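Long-range contacts in AvrRxo1-ORF1 (Xanthomonas oryzae pv. oryzicola, PDB 4Z8T), which is a type III effector bound by AvrRxo1-ORF2 and probably acts as a kinase of the polynucleotide kinase and zeta toxin type: residues L52-S57 against A90-K95; P65-L70 against I154-R159; K179-D184 against N239-G244. All coordinates share one frame; numbering follows the deposited sequence.

Interaction 1: L52-S57 against A90-K95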
loop_
_atom_site.group_PDB
_atom_site.type_symbol
_atom_site.label_atom_id
_atom_site.label_comp_id
_atom_site.label_asym_id
_atom_site.label_seq_id
_atom_site.Cartn_x
_atom_site.Cartn_y
_atom_site.Cartn_z
ATOM N N LEU A 52 41.548 -3.106 -15.781
ATOM C CA LEU A 52 42.086 -3.095 -17.135
ATOM C C LEU A 52 41.733 -4.392 -17.839
ATOM O O LEU A 52 41.438 -4.396 -19.033
ATOM C CB LEU A 52 43.602 -2.874 -17.114
ATOM C CG LEU A 52 44.286 -2.633 -18.460
ATOM C CD1 LEU A 52 43.672 -1.452 -19.194
ATOM C CD2 LEU A 52 45.781 -2.408 -18.242
ATOM N N THR A 53 41.760 -5.498 -17.103
ATOM C CA THR A 53 41.344 -6.779 -17.670
ATOM C C THR A 53 39.897 -6.686 -18.158
ATOM O O THR A 53 39.589 -7.082 -19.287
ATOM C CB THR A 53 41.493 -7.916 -16.648
ATOM O OG1 THR A 53 42.882 -8.094 -16.351
ATOM C CG2 THR A 53 40.947 -9.212 -17.207
ATOM N N LEU A 54 39.025 -6.137 -17.318
ATOM C CA LEU A 54 37.623 -5.942 -17.698
ATOM C C LEU A 54 37.541 -5.114 -18.968
ATOM O O LEU A 54 36.868 -5.494 -19.931
ATOM C CB LEU A 54 36.855 -5.216 -16.589
ATOM C CG LEU A 54 36.444 -5.958 -15.319
ATOM C CD1 LEU A 54 35.555 -5.041 -14.477
ATOM C CD2 LEU A 54 35.724 -7.264 -15.641
ATOM N N ALA A 55 38.244 -3.988 -18.969
ATOM C CA ALA A 55 38.181 -3.068 -20.102
ATOM C C ALA A 55 38.667 -3.704 -21.398
ATOM O O ALA A 55 38.074 -3.491 -22.459
ATOM C CB ALA A 55 38.960 -1.800 -19.801
ATOM N N GLU A 56 39.739 -4.484 -21.323
ATOM C CA GLU A 56 40.258 -5.115 -22.532
ATOM C C GLU A 56 39.312 -6.199 -23.021
ATOM O O GLU A 56 39.143 -6.372 -24.231
ATOM C CB GLU A 56 41.655 -5.699 -22.299
ATOM C CG GLU A 56 42.753 -4.676 -22.025
ATOM C CD GLU A 56 43.166 -3.866 -23.246
ATOM O OE1 GLU A 56 42.651 -4.107 -24.358
ATOM O OE2 GLU A 56 44.030 -2.973 -23.090
ATOM N N SER A 57 38.687 -6.932 -22.095
ATOM C CA SER A 57 37.674 -7.920 -22.483
ATOM C C SER A 57 36.506 -7.277 -23.203
ATOM O O SER A 57 36.109 -7.736 -24.277
ATOM C CB SER A 57 37.162 -8.710 -21.269
ATOM O OG SER A 57 36.164 -9.655 -21.648
ATOM N N ALA A 90 29.143 -9.900 -18.305
ATOM C CA ALA A 90 29.275 -11.214 -17.678
ATOM C C ALA A 90 30.537 -11.911 -18.153
ATOM O O ALA A 90 31.253 -12.522 -17.351
ATOM C CB ALA A 90 28.066 -12.076 -17.958
ATOM N N ALA A 91 30.813 -11.821 -19.453
ATOM C CA ALA A 91 32.005 -12.434 -20.022
ATOM C C ALA A 91 33.269 -11.816 -19.437
ATOM O O ALA A 91 34.266 -12.505 -19.188
ATOM C CB ALA A 91 31.989 -12.276 -21.549
ATOM N N ALA A 92 33.246 -10.500 -19.248
ATOM C CA ALA A 92 34.384 -9.803 -18.678
ATOM C C ALA A 92 34.594 -10.135 -17.202
ATOM O O ALA A 92 35.720 -10.391 -16.772
ATOM C CB ALA A 92 34.221 -8.303 -18.866
ATOM N N LEU A 93 33.521 -10.101 -16.423
ATOM C CA LEU A 93 33.621 -10.371 -14.990
ATOM C C LEU A 93 34.090 -11.796 -14.725
ATOM O O LEU A 93 34.701 -12.075 -13.691
ATOM C CB LEU A 93 32.279 -10.129 -14.307
ATOM C CG LEU A 93 31.855 -8.661 -14.205
ATOM C CD1 LEU A 93 30.385 -8.536 -13.790
ATOM C CD2 LEU A 93 32.762 -7.910 -13.233
ATOM N N LYS A 94 33.809 -12.699 -15.650
ATOM C CA LYS A 94 34.286 -14.069 -15.498
ATOM C C LYS A 94 35.813 -14.082 -15.447
ATOM O O LYS A 94 36.413 -14.827 -14.667
ATOM C CB LYS A 94 33.774 -14.937 -16.643
ATOM C CG LYS A 94 33.874 -16.427 -16.394
ATOM C CD LYS A 94 33.394 -17.194 -17.612
ATOM C CE LYS A 94 33.415 -18.692 -17.359
ATOM N NZ LYS A 94 32.982 -19.440 -18.568
ATOM N N LYS A 95 36.438 -13.222 -16.246
ATOM C CA LYS A 95 37.899 -13.190 -16.357
ATOM C C LYS A 95 38.586 -12.626 -15.116
ATOM O O LYS A 95 39.773 -12.860 -14.898
ATOM C CB LYS A 95 38.316 -12.406 -17.607
ATOM C CG LYS A 95 37.862 -13.061 -18.900
ATOM C CD LYS A 95 38.199 -12.197 -20.117
ATOM C CE LYS A 95 37.614 -12.800 -21.393
ATOM N NZ LYS A 95 37.488 -11.823 -22.527
#

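Interaction 2: P65-L70 against I154-R159. With SO4 (sulfate ion), chain C.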
loop_
_atom_site.group_PDB
_atom_site.type_symbol
_atom_site.label_atom_id
_atom_site.label_comp_id
_atom_site.label_asym_id
_atom_site.label_seq_id
_atom_site.Cartn_x
_atom_site.Cartn_y
_atom_site.Cartn_z
ATOM N N PRO A 65 33.320 2.617 -25.657
ATOM C CA PRO A 65 33.594 3.006 -24.269
ATOM C C PRO A 65 32.303 3.292 -23.520
ATOM O O PRO A 65 31.460 4.073 -23.985
ATOM C CB PRO A 65 34.442 4.273 -24.420
ATOM C CG PRO A 65 35.177 4.036 -25.701
ATOM C CD PRO A 65 34.174 3.356 -26.607
ATOM N N THR A 66 32.138 2.613 -22.385
ATOM C CA THR A 66 30.855 2.542 -21.701
ATOM C C THR A 66 31.090 2.612 -20.202
ATOM O O THR A 66 32.087 2.088 -19.691
ATOM C CB THR A 66 30.139 1.203 -22.047
ATOM O OG1 THR A 66 29.791 1.191 -23.442
ATOM C CG2 THR A 66 28.852 1.021 -21.246
ATOM N N LEU A 67 30.187 3.299 -19.513
ATOM C CA LEU A 67 30.093 3.233 -18.056
ATOM C C LEU A 67 28.907 2.327 -17.764
ATOM O O LEU A 67 27.760 2.697 -18.011
ATOM C CB LEU A 67 29.859 4.638 -17.474
ATOM C CG LEU A 67 29.923 4.887 -15.958
ATOM C CD1 LEU A 67 30.063 6.391 -15.679
ATOM C CD2 LEU A 67 28.701 4.360 -15.261
ATOM N N PHE A 68 29.174 1.121 -17.266
ATOM C CA PHE A 68 28.093 0.227 -16.865
ATOM C C PHE A 68 27.722 0.572 -15.435
ATOM O O PHE A 68 28.558 0.472 -14.528
ATOM C CB PHE A 68 28.553 -1.238 -16.906
ATOM C CG PHE A 68 28.754 -1.769 -18.291
ATOM C CD1 PHE A 68 29.989 -1.653 -18.917
ATOM C CD2 PHE A 68 27.710 -2.370 -18.974
ATOM C CE1 PHE A 68 30.184 -2.148 -20.201
ATOM C CE2 PHE A 68 27.894 -2.858 -20.257
ATOM C CZ PHE A 68 29.134 -2.745 -20.874
ATOM N N ALA A 69 26.481 1.005 -15.232
ATOM C CA ALA A 69 26.015 1.447 -13.924
ATOM C C ALA A 69 24.983 0.434 -13.436
ATOM O O ALA A 69 24.000 0.159 -14.119
ATOM C CB ALA A 69 25.392 2.852 -14.029
ATOM N N LEU A 70 25.227 -0.150 -12.270
ATOM C CA LEU A 70 24.270 -1.068 -11.670
ATOM C C LEU A 70 23.630 -0.373 -10.476
ATOM O O LEU A 70 24.202 -0.327 -9.383
ATOM C CB LEU A 70 24.975 -2.351 -11.215
ATOM C CG LEU A 70 25.894 -2.939 -12.287
ATOM C CD1 LEU A 70 26.682 -4.151 -11.767
ATOM C CD2 LEU A 70 25.067 -3.311 -13.491
ATOM N N ILE A 154 34.131 1.014 -17.844
ATOM C CA ILE A 154 34.227 0.831 -16.399
ATOM C C ILE A 154 32.873 0.423 -15.843
ATOM O O ILE A 154 31.843 0.596 -16.489
ATOM C CB ILE A 154 34.737 2.109 -15.674
ATOM C CG1 ILE A 154 33.751 3.271 -15.856
ATOM C CG2 ILE A 154 36.121 2.496 -16.170
ATOM C CD1 ILE A 154 34.190 4.578 -15.160
ATOM N N VAL A 155 32.883 -0.118 -14.631
ATOM C CA VAL A 155 31.650 -0.565 -13.995
ATOM C C VAL A 155 31.486 0.118 -12.656
ATOM O O VAL A 155 32.397 0.090 -11.827
ATOM C CB VAL A 155 31.652 -2.090 -13.753
ATOM C CG1 VAL A 155 30.297 -2.539 -13.196
ATOM C CG2 VAL A 155 31.975 -2.829 -15.021
ATOM N N VAL A 156 30.331 0.742 -12.445
ATOM C CA VAL A 156 30.042 1.412 -11.184
ATOM C C VAL A 156 28.945 0.619 -10.501
ATOM O O VAL A 156 27.836 0.489 -11.009
ATOM C CB VAL A 156 29.617 2.877 -11.390
ATOM C CG1 VAL A 156 29.320 3.550 -10.039
ATOM C CG2 VAL A 156 30.713 3.637 -12.114
ATOM N N ASP A 157 29.308 0.051 -9.356
ATOM C CA ASP A 157 28.485 -0.863 -8.612
ATOM C C ASP A 157 28.195 -0.208 -7.261
ATOM O O ASP A 157 28.886 -0.470 -6.282
ATOM C CB ASP A 157 29.309 -2.136 -8.409
ATOM C CG ASP A 157 28.544 -3.222 -7.726
ATOM O OD1 ASP A 157 27.303 -3.106 -7.614
ATOM O OD2 ASP A 157 29.192 -4.205 -7.312
ATOM N N LYS A 158 27.195 0.671 -7.230
ATOM C CA LYS A 158 26.856 1.460 -6.055
ATOM C C LYS A 158 25.350 1.575 -6.043
ATOM O O LYS A 158 24.694 1.286 -7.050
ATOM C CB LYS A 158 27.446 2.869 -6.151
ATOM C CG LYS A 158 28.963 2.946 -6.124
ATOM C CD LYS A 158 29.382 4.407 -6.174
ATOM C CE LYS A 158 30.884 4.556 -6.238
ATOM N NZ LYS A 158 31.268 5.956 -5.915
ATOM N N ARG A 159 24.793 2.014 -4.920
ATOM C CA ARG A 159 23.345 2.169 -4.849
ATOM C C ARG A 159 22.827 3.160 -5.885
ATOM O O ARG A 159 21.779 2.927 -6.502
ATOM C CB ARG A 159 22.906 2.591 -3.449
ATOM C CG ARG A 159 21.380 2.606 -3.281
ATOM C CD ARG A 159 20.921 2.925 -1.858
ATOM N NE ARG A 159 21.313 1.875 -0.922
ATOM C CZ ARG A 159 22.382 1.928 -0.138
ATOM N NH1 ARG A 159 23.179 2.984 -0.176
ATOM N NH2 ARG A 159 22.668 0.912 0.671
HETATM S S SO4 C . 23.503 6.313 -1.819
HETATM O O1 SO4 C . 22.946 5.993 -3.128
HETATM O O2 SO4 C . 22.652 5.797 -0.752
HETATM O O3 SO4 C . 23.618 7.767 -1.670
HETATM O O4 SO4 C . 24.836 5.727 -1.698
#

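Interaction 3: K179-D184 against N239-G244. With ACT (acetate ion), chain I.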
loop_
_atom_site.group_PDB
_atom_site.type_symbol
_atom_site.label_atom_id
_atom_site.label_comp_id
_atom_site.label_asym_id
_atom_site.label_seq_id
_atom_site.Cartn_x
_atom_site.Cartn_y
_atom_site.Cartn_z
ATOM N N LYS A 179 29.387 5.902 -23.123
ATOM C CA LYS A 179 27.941 5.681 -23.059
ATOM C C LYS A 179 27.622 5.273 -21.627
ATOM O O LYS A 179 28.496 4.771 -20.929
ATOM C CB LYS A 179 27.536 4.525 -23.975
ATOM C CG LYS A 179 27.613 4.826 -25.448
ATOM C CD LYS A 179 26.500 5.765 -25.855
ATOM C CE LYS A 179 26.464 5.933 -27.360
ATOM N NZ LYS A 179 25.563 7.063 -27.729
ATOM N N VAL A 180 26.386 5.496 -21.188
ATOM C CA VAL A 180 25.932 4.955 -19.914
ATOM C C VAL A 180 24.987 3.794 -20.177
ATOM O O VAL A 180 23.934 3.976 -20.787
ATOM C CB VAL A 180 25.207 6.015 -19.061
ATOM C CG1 VAL A 180 24.704 5.386 -17.766
ATOM C CG2 VAL A 180 26.143 7.161 -18.748
ATOM N N GLU A 181 25.362 2.601 -19.727
ATOM C CA GLU A 181 24.484 1.449 -19.818
ATOM C C GLU A 181 24.030 1.175 -18.396
ATOM O O GLU A 181 24.808 0.719 -17.568
ATOM C CB GLU A 181 25.236 0.242 -20.384
ATOM C CG GLU A 181 24.357 -0.948 -20.686
ATOM C CD GLU A 181 23.458 -0.739 -21.907
ATOM O OE1 GLU A 181 23.732 0.171 -22.747
ATOM O OE2 GLU A 181 22.472 -1.507 -22.036
ATOM N N LEU A 182 22.771 1.478 -18.102
ATOM C CA LEU A 182 22.300 1.439 -16.726
ATOM C C LEU A 182 21.267 0.348 -16.547
ATOM O O LEU A 182 20.251 0.301 -17.258
ATOM C CB LEU A 182 21.723 2.797 -16.320
ATOM C CG LEU A 182 21.533 2.965 -14.805
ATOM C CD1 LEU A 182 21.754 4.412 -14.405
ATOM C CD2 LEU A 182 20.161 2.486 -14.325
ATOM N N CYS A 183 21.532 -0.543 -15.596
ATOM C CA CYS A 183 20.540 -1.511 -15.155
ATOM C C CYS A 183 20.159 -1.122 -13.753
ATOM O O CYS A 183 21.021 -0.883 -12.912
ATOM C CB CYS A 183 21.114 -2.934 -15.136
ATOM S SG CYS A 183 21.076 -3.732 -16.754
ATOM N N ASP A 184 18.858 -1.027 -13.518
ATOM C CA ASP A 184 18.302 -0.574 -12.253
ATOM C C ASP A 184 17.501 -1.760 -11.720
ATOM O O ASP A 184 16.636 -2.291 -12.410
ATOM C CB ASP A 184 17.396 0.621 -12.556
ATOM C CG ASP A 184 16.925 1.348 -11.321
ATOM O OD1 ASP A 184 17.324 0.982 -10.194
ATOM O OD2 ASP A 184 16.139 2.303 -11.490
ATOM N N ASN A 239 21.567 3.425 -22.585
ATOM C CA ASN A 239 20.333 2.666 -22.441
ATOM C C ASN A 239 20.023 2.420 -20.976
ATOM O O ASN A 239 20.926 2.411 -20.145
ATOM C CB ASN A 239 20.427 1.342 -23.193
ATOM C CG ASN A 239 20.629 1.549 -24.681
ATOM O OD1 ASN A 239 19.821 2.205 -25.338
ATOM N ND2 ASN A 239 21.739 1.040 -25.207
ATOM N N TYR A 240 18.738 2.230 -20.688
ATOM C CA TYR A 240 18.233 2.032 -19.328
ATOM C C TYR A 240 17.296 0.824 -19.296
ATOM O O TYR A 240 16.400 0.700 -20.126
ATOM C CB TYR A 240 17.467 3.281 -18.863
ATOM C CG TYR A 240 16.768 3.092 -17.536
ATOM C CD1 TYR A 240 15.490 2.534 -17.478
ATOM C CD2 TYR A 240 17.383 3.449 -16.344
ATOM C CE1 TYR A 240 14.850 2.332 -16.276
ATOM C CE2 TYR A 240 16.738 3.260 -15.120
ATOM C CZ TYR A 240 15.472 2.695 -15.101
ATOM O OH TYR A 240 14.822 2.508 -13.898
ATOM N N ARG A 241 17.484 -0.058 -18.311
ATOM C CA ARG A 241 16.527 -1.142 -18.077
ATOM C C ARG A 241 16.249 -1.228 -16.596
ATOM O O ARG A 241 17.174 -1.125 -15.780
ATOM C CB ARG A 241 17.090 -2.484 -18.554
ATOM C CG ARG A 241 17.076 -2.651 -20.065
ATOM C CD ARG A 241 17.758 -3.960 -20.466
ATOM N NE ARG A 241 19.211 -3.854 -20.297
ATOM C CZ ARG A 241 20.014 -4.900 -20.145
ATOM N NH1 ARG A 241 19.500 -6.125 -20.130
ATOM N NH2 ARG A 241 21.317 -4.716 -19.988
ATOM N N LEU A 242 14.981 -1.420 -16.253
ATOM C CA LEU A 242 14.552 -1.543 -14.867
ATOM C C LEU A 242 13.998 -2.933 -14.660
ATOM O O LEU A 242 13.095 -3.346 -15.365
ATOM C CB LEU A 242 13.420 -0.556 -14.581
ATOM C CG LEU A 242 12.680 -0.730 -13.242
ATOM C CD1 LEU A 242 13.613 -0.587 -12.029
ATOM C CD2 LEU A 242 11.575 0.326 -13.188
ATOM N N PHE A 243 14.530 -3.646 -13.670
ATOM C CA PHE A 243 14.033 -4.991 -13.371
ATOM C C PHE A 243 13.448 -4.962 -11.989
ATOM O O PHE A 243 14.056 -4.410 -11.087
ATOM C CB PHE A 243 15.175 -6.017 -13.407
ATOM C CG PHE A 243 15.768 -6.210 -14.772
ATOM C CD1 PHE A 243 15.209 -7.103 -15.672
ATOM C CD2 PHE A 243 16.871 -5.465 -15.172
ATOM C CE1 PHE A 243 15.763 -7.266 -16.950
ATOM C CE2 PHE A 243 17.424 -5.631 -16.442
ATOM C CZ PHE A 243 16.873 -6.517 -17.322
ATOM N N GLY A 244 12.264 -5.546 -11.833
ATOM C CA GLY A 244 11.602 -5.600 -10.546
ATOM C C GLY A 244 11.363 -7.045 -10.184
ATOM O O GLY A 244 11.660 -7.939 -10.977
HETATM C C ACT I . 27.681 9.469 -25.945
HETATM O O ACT I . 27.067 8.972 -26.911
HETATM O OXT ACT I . 28.859 9.059 -25.783
HETATM C CH3 ACT I . 27.036 10.496 -25.056
HETATM O O HOH W 1 20.514 -1.141 -19.969
#

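Interaction 1: L52-S57 against A90-K95
Leu-54 and Ala-92 mark the point where helical segments 52-57 and 90-95 pass each other: their CA atoms lie 5.1 Å apart. The short axes approach to 8.6 Å and their N-to-C directions differ by 143°, so the helices run roughly antiparallel with a marked splay. The small side chain of Ala-92 points at the other helix, and its CB is 3.7 Å from both Leu-54 CD2 and Ser-57 OG. Leu-54 supplies most of the apolar contact through its CD2 branch. With CG turned beside the backbone N (chi1 -75°), that methyl reaches across to 3.3 Å from Ala-92 O and 3.9 Å from Leu-93 CD2, the leucine side chains meeting at a slant. One turn later the character becomes polar. The chain of Lys-95, extended beyond CG, stretches alongside Ser-57, its CD and CE near the serine, and ends in a hydrogen bond from NZ to Ser-57 OG of 2.7 Å. The hydroxyl is placed for this by chi1 of 179°, which swings OG away from its own backbone N. Thr-53 adds a looser apolar touch, CG2 to Lys-95 CB at 4.2 Å. The contact joins the C-terminal part of helix 34-60, which leads toward strand 66-71, to the short helix 87-95, with Thr-96 packing on Thr-53 and Leu-54.

Interaction 2: P65-L70 against I154-R159
Leu-67 and Phe-68 pair with Ile-154 and Val-155 in the parallel part of the mixed sheet of a P-loop NTPase-like core, strand 154-157 lying at its edge within the chain. Four backbone bonds join the strands; the straightest, Leu-70 N to Val-156 O, has an N-H...O angle of 175°. On the face bearing Leu-67, Ala-69, Ile-154 and Val-156, Leu-67 CD2 meets Val-156 CG2 at 3.8 Å. Leu-67 CG, anti to its backbone N (chi1 -171°), also lies 4.2 Å from Ile-154 CG1, which sits between backbone N and carbonyl carbon (chi1 63°). Tyr-169 and Leu-172 of helix 163-176 pack on this face. On the reverse, Phe-68 presents a ring edge to Ile-154 O, while Thr-66 CG2 sits 3.6 Å above one ring face, offset toward the rim. Leu-70 CD1 is 4.2 Å from Val-155 CG1. Toward the C-terminal ends of the pair, Leu-70 O and Lys-158 O come together, both accepting hydrogen bonds from Lys-78 NZ of a probable Walker A motif. Arg-159 NE hydrogen-bonds Asn-73 OD1, and NH2 hydrogen-bonds Thr-74 OG1 and Ser-98 O of the AvrRxo1-ORF2 chain. A sulfate, probably from the crystallisation liquor, meets the guanidinium edge, NH1 donating a bent bond to O2 at 2.9 Å.

Interaction 3: K179-D184 against N239-G244
Glu-181 to Asp-184 pair with Asn-239 to Leu-242 through five backbone hydrogen bonds, as neighbouring parallel strands of the P-loop NTPase-like sheet (short axes 4.8 Å apart, diverging by 13°) connected through helices including 224-233. On one face, Glu-181 bends at chi2 (72°), bringing OE1 to Asn-239 ND2 at 3.3 Å. The N-H meets the syn lone pair of OE1, which lies close to the amide plane of Asn-239; carboxylate and amide planes are turned 69° apart, and Asn-239 OD1 is held by Gly-259 N. Glu-181 OE2 forms a long salt bridge with Arg-241 NH2 at 4.0 Å. A water bridges the two more closely, donating to OE2 and Leu-182 O and accepting from Arg-241 NE. Cys-183 SG lies 3.3 Å above that guanidinium plane, offset toward the rim, nearest NH2, and meets the Phe-243 ring edge; Arg-241 NH1 reaches Lys-85 O. On the other face, Leu-182 CD2 touches Tyr-240 CD2 at 3.6 Å, side by side. Tyr-240 OH donates to Asp-184 OD2 at 2.8 Å, on the anti side of the carboxylate. The same oxygen forms salt bridges to Arg-71 and Arg-224, and three donors hold the carboxylate in place between strand 66-71 and helix 224-233.

In the fold
Interactions 2 and 3 belong to one sheet: strands 66-71 and 179-185 are neighbours, joined by Leu-67 N to Lys-179 O at 2.7 Å and Ala-69 N to Glu-181 O at 2.9 Å, both probable hydrogen bonds. Their centres are 10 Å apart. Interaction 1 lies on a flank, its centre 13 Å from that of interaction 2, and meets the sheet through Leu-54 CD1 and Val-155 CG2 at 4.2 Å; it does not touch interaction 3, the nearest atoms being about 10 Å away. Interactions 2 and 3 reach the probable P-loop through Asp-157 and Asp-184, while in interaction 1 Leu-93 lies near it without touching. The sulfate at Arg-159 also binds Ser-161.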